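Local coordinates for uncharacterized protein (Exiguobacterium sibiricum, PDB 3B77) that is of unknown function but carries a bacterial pleckstrin homology domain and a helical region that probably mediates oligomerisation, at residues A17-Y31 with E40-D52. Residues are numbered along the deposited sequence; the frame is centred on the assembly and turned at random.
Sequences AADDYVLHEDGEKIY and EYCFTNLALVHLD
Thr44 OG1 is gripped by three groups. It donates to Glu28 OE2 at 2.5 Å and accepts from the backbone N of Leu46 and of Ala47, which makes an ST turn and an ST motif where strand 39-44 turns into strand 47-52. The hydroxyl meets the carboxylate on its anti side, slightly out of plane. Glu28 reaches it with an extended chain, its CG anti to the backbone N (chi1 -170°). The other oxygen, OE1, takes the backbone N of Leu23 at 2.7 Å, and Arg65 adds a salt bridge to OE2. The buried carboxylate therefore ties the chain around Leu23 to the turn between strands 39-44 and 47-52. A valine in place of Thr44 would probably leave Glu28 OE2 without its hydroxyl donor and take the side-chain acceptor from the amides of Leu46 and Ala47. Leu46 CD1 packs against Glu28 CB at 3.6 Å. Both segments belong to the bacterial PH domain, whose strands 30-35, 39-44 and 47-52 form an antiparallel meander. Ile30 and Thr44 are a non-hydrogen-bonded pair there, and Tyr31 N bonds to Phe43 O at 2.8 Å. Next to the Ile30-Thr44 pair, Asn45 OD1 receives Lys29 N at 2.9 Å, from above its amide carbonyl plane. In return Asn45 N donates to Lys29 O. Ile30 lays CG1 and CG2 against Cys42 SG, each at 3.7 Å, and Val22 CG2 also approaches this sulfur. At the far end Ala18 N donates to Glu40 OE2 at 2.8 Å, 45° out of the carboxylate plane. Beside it, Leu51 CD2 packs on Ala17 CB.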
loop_
_atom_site.group_PDB
_atom_site.type_symbol
_atom_site.label_atom_id
_atom_site.label_comp_id
_atom_site.label_asym_id
_atom_site.label_seq_id
_atom_site.Cartn_x
_atom_site.Cartn_y
_atom_site.Cartn_z
ATOM N N ALA A 17 14.453 -45.997 -48.803
ATOM C CA ALA A 17 15.440 -44.953 -48.543
ATOM C C ALA A 17 15.323 -44.433 -47.095
ATOM O O ALA A 17 16.324 -44.163 -46.439
ATOM C CB ALA A 17 15.289 -43.808 -49.551
ATOM N N ALA A 18 14.087 -44.338 -46.608
ATOM C CA ALA A 18 13.783 -43.849 -45.271
ATOM C C ALA A 18 14.436 -44.656 -44.135
ATOM O O ALA A 18 14.745 -44.099 -43.094
ATOM C CB ALA A 18 12.271 -43.803 -45.087
ATOM N N ASP A 19 14.660 -45.949 -44.344
ATOM C CA ASP A 19 15.201 -46.832 -43.304
ATOM C C ASP A 19 16.610 -46.427 -42.879
ATOM O O ASP A 19 17.025 -46.711 -41.769
ATOM C CB ASP A 19 15.193 -48.288 -43.803
ATOM C CG ASP A 19 15.274 -49.327 -42.670
ATOM O OD1 ASP A 19 14.352 -49.390 -41.834
ATOM O OD2 ASP A 19 16.225 -50.141 -42.648
ATOM N N ASP A 20 17.342 -45.757 -43.760
ATOM C CA ASP A 20 18.690 -45.298 -43.436
ATOM C C ASP A 20 18.714 -44.196 -42.384
ATOM O O ASP A 20 19.733 -44.012 -41.692
ATOM C CB ASP A 20 19.384 -44.795 -44.695
ATOM C CG ASP A 20 19.764 -45.922 -45.626
ATOM O OD1 ASP A 20 20.253 -46.955 -45.115
ATOM O OD2 ASP A 20 19.581 -45.774 -46.857
ATOM N N TYR A 21 17.598 -43.475 -42.271
ATOM C CA TYR A 21 17.492 -42.334 -41.375
ATOM C C TYR A 21 16.737 -42.670 -40.112
ATOM O O TYR A 21 16.583 -41.825 -39.248
ATOM C CB TYR A 21 16.860 -41.156 -42.117
ATOM C CG TYR A 21 17.607 -40.871 -43.392
ATOM C CD1 TYR A 21 18.798 -40.164 -43.373
ATOM C CD2 TYR A 21 17.161 -41.372 -44.613
ATOM C CE1 TYR A 21 19.512 -39.924 -44.534
ATOM C CE2 TYR A 21 17.861 -41.132 -45.778
ATOM C CZ TYR A 21 19.039 -40.404 -45.737
ATOM O OH TYR A 21 19.766 -40.153 -46.887
ATOM N N VAL A 22 16.278 -43.907 -39.994
ATOM C CA VAL A 22 15.593 -44.348 -38.785
ATOM C C VAL A 22 16.658 -44.636 -37.752
ATOM O O VAL A 22 17.701 -45.184 -38.095
ATOM C CB VAL A 22 14.715 -45.586 -39.043
ATOM C CG1 VAL A 22 14.277 -46.221 -37.735
ATOM C CG2 VAL A 22 13.495 -45.195 -39.880
ATOM N N LEU A 23 16.417 -44.220 -36.509
ATOM C CA LEU A 23 17.383 -44.398 -35.428
ATOM C C LEU A 23 17.217 -45.772 -34.819
ATOM O O LEU A 23 16.771 -45.921 -33.686
ATOM C CB LEU A 23 17.225 -43.318 -34.356
ATOM C CG LEU A 23 17.227 -41.881 -34.867
ATOM C CD1 LEU A 23 17.108 -40.909 -33.719
ATOM C CD2 LEU A 23 18.463 -41.611 -35.679
ATOM N N HIS A 24 17.600 -46.781 -35.585
ATOM C CA HIS A 24 17.578 -48.159 -35.119
ATOM C C HIS A 24 18.380 -48.308 -33.839
ATOM O O HIS A 24 18.056 -49.142 -32.993
ATOM C CB HIS A 24 18.171 -49.073 -36.186
ATOM C CG HIS A 24 17.458 -48.988 -37.495
ATOM N ND1 HIS A 24 16.208 -49.533 -37.697
ATOM C CD2 HIS A 24 17.797 -48.379 -38.656
ATOM C CE1 HIS A 24 15.812 -49.272 -38.929
ATOM N NE2 HIS A 24 16.758 -48.578 -39.533
ATOM N N GLU A 25 19.434 -47.498 -33.718
ATOM C CA GLU A 25 20.280 -47.458 -32.533
ATOM C C GLU A 25 19.486 -47.162 -31.252
ATOM O O GLU A 25 19.815 -47.676 -30.187
ATOM C CB GLU A 25 21.392 -46.413 -32.714
ATOM C CG GLU A 25 22.463 -46.771 -33.774
ATOM C CD GLU A 25 22.184 -46.243 -35.195
ATOM O OE1 GLU A 25 21.015 -45.983 -35.571
ATOM O OE2 GLU A 25 23.178 -46.098 -35.943
ATOM N N ASP A 26 18.444 -46.341 -31.367
ATOM C CA ASP A 26 17.571 -46.013 -30.234
ATOM C C ASP A 26 16.266 -46.790 -30.224
ATOM O O ASP A 26 15.328 -46.395 -29.536
ATOM C CB ASP A 26 17.252 -44.523 -30.214
ATOM C CG ASP A 26 18.491 -43.676 -30.238
ATOM O OD1 ASP A 26 19.124 -43.599 -31.309
ATOM O OD2 ASP A 26 18.829 -43.092 -29.190
ATOM N N GLY A 27 16.218 -47.899 -30.962
ATOM C CA GLY A 27 15.044 -48.761 -31.006
ATOM C C GLY A 27 13.857 -48.187 -31.771
ATOM O O GLY A 27 12.711 -48.623 -31.588
ATOM N N GLU A 28 14.126 -47.221 -32.638
ATOM C CA GLU A 28 13.089 -46.641 -33.453
ATOM C C GLU A 28 12.676 -47.643 -34.541
ATOM O O GLU A 28 13.511 -48.216 -35.244
ATOM C CB GLU A 28 13.553 -45.328 -34.073
ATOM C CG GLU A 28 12.414 -44.576 -34.725
ATOM C CD GLU A 28 12.855 -43.328 -35.403
ATOM O OE1 GLU A 28 14.036 -43.258 -35.763
ATOM O OE2 GLU A 28 12.010 -42.422 -35.616
ATOM N N LYS A 29 11.367 -47.824 -34.678
ATOM C CA LYS A 29 10.812 -48.850 -35.527
ATOM C C LYS A 29 9.758 -48.235 -36.468
ATOM O O LYS A 29 8.966 -47.401 -36.053
ATOM C CB LYS A 29 10.248 -49.937 -34.603
ATOM C CG LYS A 29 9.298 -50.929 -35.242
ATOM C CD LYS A 29 8.993 -52.112 -34.316
ATOM C CE LYS A 29 7.789 -52.891 -34.816
ATOM N NZ LYS A 29 7.864 -53.075 -36.275
ATOM N N ILE A 30 9.771 -48.632 -37.741
ATOM C CA ILE A 30 8.830 -48.095 -38.746
ATOM C C ILE A 30 7.516 -48.834 -38.667
ATOM O O ILE A 30 7.503 -50.051 -38.710
ATOM C CB ILE A 30 9.330 -48.256 -40.184
ATOM C CG1 ILE A 30 10.712 -47.627 -40.377
ATOM C CG2 ILE A 30 8.363 -47.610 -41.142
ATOM C CD1 ILE A 30 11.334 -47.874 -41.753
ATOM N N TYR A 31 6.416 -48.097 -38.537
ATOM C CA TYR A 31 5.074 -48.679 -38.457
ATOM C C TYR A 31 4.229 -48.421 -39.690
ATOM O O TYR A 31 3.230 -49.091 -39.898
ATOM C CB TYR A 31 4.340 -48.161 -37.228
ATOM C CG TYR A 31 4.790 -48.808 -35.942
ATOM C CD1 TYR A 31 5.843 -48.283 -35.224
ATOM C CD2 TYR A 31 4.157 -49.950 -35.451
ATOM C CE1 TYR A 31 6.271 -48.856 -34.056
ATOM C CE2 TYR A 31 4.585 -50.540 -34.275
ATOM C CZ TYR A 31 5.646 -49.974 -33.584
ATOM O OH TYR A 31 6.106 -50.509 -32.409
ATOM N N GLU A 40 8.685 -39.646 -49.554
ATOM C CA GLU A 40 8.658 -40.857 -48.747
ATOM C C GLU A 40 8.262 -40.455 -47.314
ATOM O O GLU A 40 8.939 -39.642 -46.692
ATOM C CB GLU A 40 10.020 -41.510 -48.777
ATOM C CG GLU A 40 9.978 -42.997 -48.543
ATOM C CD GLU A 40 11.250 -43.725 -48.979
ATOM O OE1 GLU A 40 11.679 -43.559 -50.140
ATOM O OE2 GLU A 40 11.796 -44.498 -48.167
ATOM N N TYR A 41 7.136 -40.981 -46.828
ATOM C CA TYR A 41 6.578 -40.604 -45.531
ATOM C C TYR A 41 6.684 -41.784 -44.576
ATOM O O TYR A 41 5.956 -42.750 -44.697
ATOM C CB TYR A 41 5.118 -40.195 -45.686
ATOM C CG TYR A 41 4.897 -39.070 -46.651
ATOM C CD1 TYR A 41 4.977 -37.760 -46.248
ATOM C CD2 TYR A 41 4.588 -39.324 -47.973
ATOM C CE1 TYR A 41 4.759 -36.731 -47.128
ATOM C CE2 TYR A 41 4.369 -38.301 -48.875
ATOM C CZ TYR A 41 4.452 -37.008 -48.445
ATOM O OH TYR A 41 4.244 -35.977 -49.318
ATOM N N CYS A 42 7.564 -41.682 -43.599
ATOM C CA CYS A 42 7.873 -42.798 -42.717
ATOM C C CYS A 42 7.393 -42.490 -41.323
ATOM O O CYS A 42 7.868 -41.552 -40.718
ATOM C CB CYS A 42 9.385 -42.980 -42.727
ATOM S SG CYS A 42 10.036 -44.331 -41.806
ATOM N N PHE A 43 6.415 -43.257 -40.844
ATOM C CA PHE A 43 5.837 -43.071 -39.514
ATOM C C PHE A 43 6.414 -44.106 -38.562
ATOM O O PHE A 43 6.149 -45.285 -38.702
ATOM C CB PHE A 43 4.322 -43.214 -39.553
ATOM C CG PHE A 43 3.631 -42.170 -40.388
ATOM C CD1 PHE A 43 3.495 -42.340 -41.759
ATOM C CD2 PHE A 43 3.118 -41.032 -39.803
ATOM C CE1 PHE A 43 2.842 -41.383 -42.531
ATOM C CE2 PHE A 43 2.473 -40.089 -40.539
ATOM C CZ PHE A 43 2.328 -40.251 -41.917
ATOM N N THR A 44 7.194 -43.638 -37.590
ATOM C CA THR A 44 7.824 -44.507 -36.595
ATOM C C THR A 44 7.175 -44.262 -35.238
ATOM O O THR A 44 6.283 -43.393 -35.111
ATOM C CB THR A 44 9.355 -44.235 -36.446
ATOM O OG1 THR A 44 9.568 -43.101 -35.602
ATOM C CG2 THR A 44 10.027 -44.005 -37.798
ATOM N N ASN A 45 7.624 -45.033 -34.237
ATOM C CA ASN A 45 7.154 -44.868 -32.871
ATOM C C ASN A 45 7.561 -43.539 -32.263
ATOM O O ASN A 45 6.895 -43.047 -31.369
ATOM C CB ASN A 45 7.632 -46.008 -31.968
ATOM C CG ASN A 45 9.114 -46.188 -31.996
ATOM O OD1 ASN A 45 9.737 -46.079 -33.041
ATOM N ND2 ASN A 45 9.691 -46.468 -30.858
ATOM N N LEU A 46 8.632 -42.941 -32.768
ATOM C CA LEU A 46 9.136 -41.694 -32.232
ATOM C C LEU A 46 8.861 -40.461 -33.072
ATOM O O LEU A 46 8.808 -39.359 -32.515
ATOM C CB LEU A 46 10.643 -41.787 -32.032
ATOM C CG LEU A 46 11.180 -42.970 -31.239
ATOM C CD1 LEU A 46 12.705 -43.033 -31.420
ATOM C CD2 LEU A 46 10.772 -42.984 -29.731
ATOM N N ALA A 47 8.717 -40.613 -34.391
ATOM C CA ALA A 47 8.660 -39.450 -35.290
ATOM C C ALA A 47 8.104 -39.744 -36.666
ATOM O O ALA A 47 7.916 -40.921 -37.042
ATOM C CB ALA A 47 10.060 -38.861 -35.480
ATOM N N LEU A 48 7.819 -38.641 -37.387
ATOM C CA LEU A 48 7.570 -38.645 -38.836
ATOM C C LEU A 48 8.918 -38.265 -39.544
ATOM O O LEU A 48 9.477 -37.167 -39.367
ATOM C CB LEU A 48 6.449 -37.671 -39.258
ATOM C CG LEU A 48 6.308 -37.409 -40.773
ATOM C CD1 LEU A 48 5.962 -38.685 -41.567
ATOM C CD2 LEU A 48 5.298 -36.265 -41.062
ATOM N N VAL A 49 9.427 -39.210 -40.331
ATOM C CA VAL A 49 10.631 -39.006 -41.114
ATOM C C VAL A 49 10.111 -38.838 -42.528
ATOM O O VAL A 49 9.377 -39.664 -43.014
ATOM C CB VAL A 49 11.602 -40.182 -40.956
ATOM C CG1 VAL A 49 12.801 -40.032 -41.857
ATOM C CG2 VAL A 49 12.029 -40.311 -39.507
ATOM N N HIS A 50 10.434 -37.706 -43.138
ATOM C CA HIS A 50 9.932 -37.346 -44.443
ATOM C C HIS A 50 11.085 -36.920 -45.336
ATOM O O HIS A 50 11.834 -35.991 -45.013
ATOM C CB HIS A 50 8.942 -36.200 -44.304
ATOM C CG HIS A 50 8.510 -35.604 -45.603
ATOM N ND1 HIS A 50 8.315 -34.248 -45.766
ATOM C CD2 HIS A 50 8.243 -36.174 -46.803
ATOM C CE1 HIS A 50 7.930 -34.013 -47.009
ATOM N NE2 HIS A 50 7.888 -35.163 -47.660
ATOM N N LEU A 51 11.218 -37.638 -46.450
ATOM C CA LEU A 51 12.178 -37.342 -47.491
ATOM C C LEU A 51 11.420 -36.554 -48.572
ATOM O O LEU A 51 10.665 -37.132 -49.329
ATOM C CB LEU A 51 12.723 -38.658 -48.054
ATOM C CG LEU A 51 13.645 -39.535 -47.188
ATOM C CD1 LEU A 51 12.972 -39.979 -45.862
ATOM C CD2 LEU A 51 14.108 -40.763 -47.971
ATOM N N ASP A 52 11.611 -35.241 -48.624
ATOM C CA ASP A 52 10.833 -34.354 -49.509
ATOM C C ASP A 52 11.539 -34.103 -50.828
ATOM O O ASP A 52 12.608 -33.502 -50.849
ATOM C CB ASP A 52 10.595 -33.004 -48.798
ATOM C CG ASP A 52 9.748 -31.993 -49.615
ATOM O OD1 ASP A 52 9.287 -32.263 -50.746
ATOM O OD2 ASP A 52 9.545 -30.884 -49.085
#